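PDB 4WB0: broad specificity aminotransferase from Leishmania mexicana, which probably transfers amino groups between amino acids and 2-oxo acids, working as a homodimer with pyridoxal 5'-phosphate as cofactor and accepting a broad range of substrates. Local coordinates for residues I358-F363 and R386-G391. Sequence-based numbering, arbitrary orientation.
Sequences IGMFSF and RANIAG
Phe361 and Arg386 stack within a two-stranded antiparallel ribbon, a worked example of how a flat ring can hold an arginine in place. Strands 361-363 and 386-388 share Ser362 and Ala387 as a hydrogen-bonded pair: Ser362 N gives to Ala387 O at 2.9 Å, and Ala387 N returns a bond to Ser362 O at 2.8 Å. Phe361 and Arg386 lie on the same face of this ribbon, diagonally across it, with the Ser362-Ala387 pair between their own pairs, and here packing is tight. The Arg386 chain leaves extended, with CG anti to the backbone N (chi1 -171°), then bends at chi3 (79°) to lay its guanidinium on the ring. The planes are only 14° apart; Arg386 NH1 sits 3.1 Å from Phe361 CZ, toward the rim of the ring, while Arg386 CD rides over the same face as a CH-pi contact. Met360 CB backs the opposite face of the ring. The end groups are tied elsewhere, NH1 to Asn195 and NH2 to Val44 O, so stack and bonds together fix the group's rotation. In aspartate aminotransferases an arginine at this place receives the alpha-carboxylate of the substrate, and Arg386 is probably its counterpart.

Packing is looser elsewhere. Phe363 offers Arg386 just a ring edge, where Phe363 CD1 is 4.3 Å from Arg386 CA, and turns to Tyr162 for an edge-to-face contact. On the other face of the ribbon, Ser362 CB meets Ile389 CG1 at 3.9 Å under helix 314-344, and beyond the touching residues Ile358 and Gly391 are partly exposed. Where the strand ends, Asn388 sends ND2 to Ala47 O and keeps OD1 for a weak bond from Ala390 N. Met360 O accepts two more weak bonds there, from Ile389 N at 2.8 Å and Ala390 N at 3.3 Å.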
loop_
_atom_site.group_PDB
_atom_site.type_symbol
_atom_site.label_atom_id
_atom_site.label_comp_id
_atom_site.label_asym_id
_atom_site.label_seq_id
_atom_site.Cartn_x
_atom_site.Cartn_y
_atom_site.Cartn_z
ATOM N N ILE A 358 16.426 25.651 3.817
ATOM C CA ILE A 358 16.716 24.794 2.654
ATOM C C ILE A 358 15.563 23.827 2.521
ATOM O O ILE A 358 14.652 23.839 3.353
ATOM C CB ILE A 358 18.086 24.106 2.786
ATOM C CG1 ILE A 358 18.282 23.483 4.162
ATOM C CG2 ILE A 358 19.201 25.147 2.638
ATOM C CD1 ILE A 358 17.460 22.284 4.402
ATOM N N GLY A 359 15.541 23.023 1.471
ATOM C CA GLY A 359 14.369 22.207 1.197
ATOM C C GLY A 359 13.383 22.919 0.325
ATOM O O GLY A 359 13.734 23.886 -0.342
ATOM N N MET A 360 12.156 22.407 0.292
ATOM C CA MET A 360 11.130 22.909 -0.559
ATOM C C MET A 360 10.323 24.018 0.076
ATOM O O MET A 360 9.641 24.762 -0.615
ATOM C CB MET A 360 10.167 21.784 -0.948
ATOM C CG MET A 360 10.804 20.693 -1.776
ATOM S SD MET A 360 9.594 19.449 -2.275
ATOM C CE MET A 360 8.291 20.466 -2.747
ATOM N N PHE A 361 10.424 24.140 1.394
ATOM C CA PHE A 361 9.541 25.058 2.129
ATOM C C PHE A 361 10.274 26.277 2.712
ATOM O O PHE A 361 11.523 26.346 2.758
ATOM C CB PHE A 361 8.854 24.312 3.274
ATOM C CG PHE A 361 8.119 23.069 2.830
ATOM C CD1 PHE A 361 6.913 23.157 2.169
ATOM C CD2 PHE A 361 8.626 21.813 3.124
ATOM C CE1 PHE A 361 6.240 21.987 1.762
ATOM C CE2 PHE A 361 7.948 20.639 2.720
ATOM C CZ PHE A 361 6.786 20.726 2.070
ATOM N N SER A 362 9.465 27.261 3.107
ATOM C CA SER A 362 9.909 28.272 4.025
ATOM C C SER A 362 8.859 28.267 5.101
ATOM O O SER A 362 7.649 28.151 4.828
ATOM C CB SER A 362 10.043 29.651 3.390
ATOM O OG SER A 362 10.405 30.601 4.389
ATOM N N PHE A 363 9.350 28.328 6.316
ATOM C CA PHE A 363 8.559 28.481 7.499
ATOM C C PHE A 363 8.630 29.965 7.824
ATOM O O PHE A 363 9.621 30.399 8.401
ATOM C CB PHE A 363 9.174 27.623 8.600
ATOM C CG PHE A 363 8.256 27.272 9.738
ATOM C CD1 PHE A 363 7.021 26.673 9.489
ATOM C CD2 PHE A 363 8.667 27.438 11.044
ATOM C CE1 PHE A 363 6.203 26.278 10.531
ATOM C CE2 PHE A 363 7.839 27.086 12.100
ATOM C CZ PHE A 363 6.602 26.492 11.837
ATOM N N ARG A 386 3.764 27.621 6.760
ATOM C CA ARG A 386 4.653 26.844 5.886
ATOM C C ARG A 386 4.269 27.137 4.452
ATOM O O ARG A 386 3.082 27.084 4.123
ATOM C CB ARG A 386 4.570 25.329 6.137
ATOM C CG ARG A 386 5.619 24.550 5.405
ATOM C CD ARG A 386 5.367 23.056 5.485
ATOM N NE ARG A 386 4.332 22.607 4.557
ATOM C CZ ARG A 386 4.226 21.338 4.167
ATOM N NH1 ARG A 386 5.057 20.412 4.672
ATOM N NH2 ARG A 386 3.299 20.977 3.304
ATOM N N ALA A 387 5.252 27.436 3.608
ATOM C CA ALA A 387 4.981 27.775 2.217
ATOM C C ALA A 387 5.838 26.889 1.292
ATOM O O ALA A 387 7.063 26.821 1.462
ATOM C CB ALA A 387 5.260 29.239 1.969
ATOM N N ASN A 388 5.201 26.210 0.329
ATOM C CA ASN A 388 5.974 25.461 -0.666
ATOM C C ASN A 388 6.611 26.421 -1.678
ATOM O O ASN A 388 5.964 26.855 -2.648
ATOM C CB ASN A 388 5.113 24.417 -1.388
ATOM C CG ASN A 388 5.866 23.755 -2.513
ATOM O OD1 ASN A 388 7.087 23.574 -2.434
ATOM N ND2 ASN A 388 5.152 23.385 -3.562
ATOM N N ILE A 389 7.870 26.772 -1.406
ATOM C CA ILE A 389 8.637 27.662 -2.279
ATOM C C ILE A 389 8.732 27.030 -3.663
ATOM O O ILE A 389 8.766 27.690 -4.679
ATOM C CB ILE A 389 10.062 27.912 -1.712
ATOM C CG1 ILE A 389 9.987 28.636 -0.347
ATOM C CG2 ILE A 389 10.943 28.683 -2.709
ATOM C CD1 ILE A 389 9.381 30.068 -0.475
ATOM N N ALA A 390 8.793 25.711 -3.705
ATOM C CA ALA A 390 8.899 25.033 -5.003
ATOM C C ALA A 390 7.630 25.189 -5.828
ATOM O O ALA A 390 7.605 24.892 -7.038
ATOM C CB ALA A 390 9.267 23.523 -4.819
ATOM N N GLY A 391 6.574 25.733 -5.232
ATOM C CA GLY A 391 5.380 26.060 -6.013
ATOM C C GLY A 391 5.359 27.435 -6.724
ATOM O O GLY A 391 4.449 27.761 -7.519
#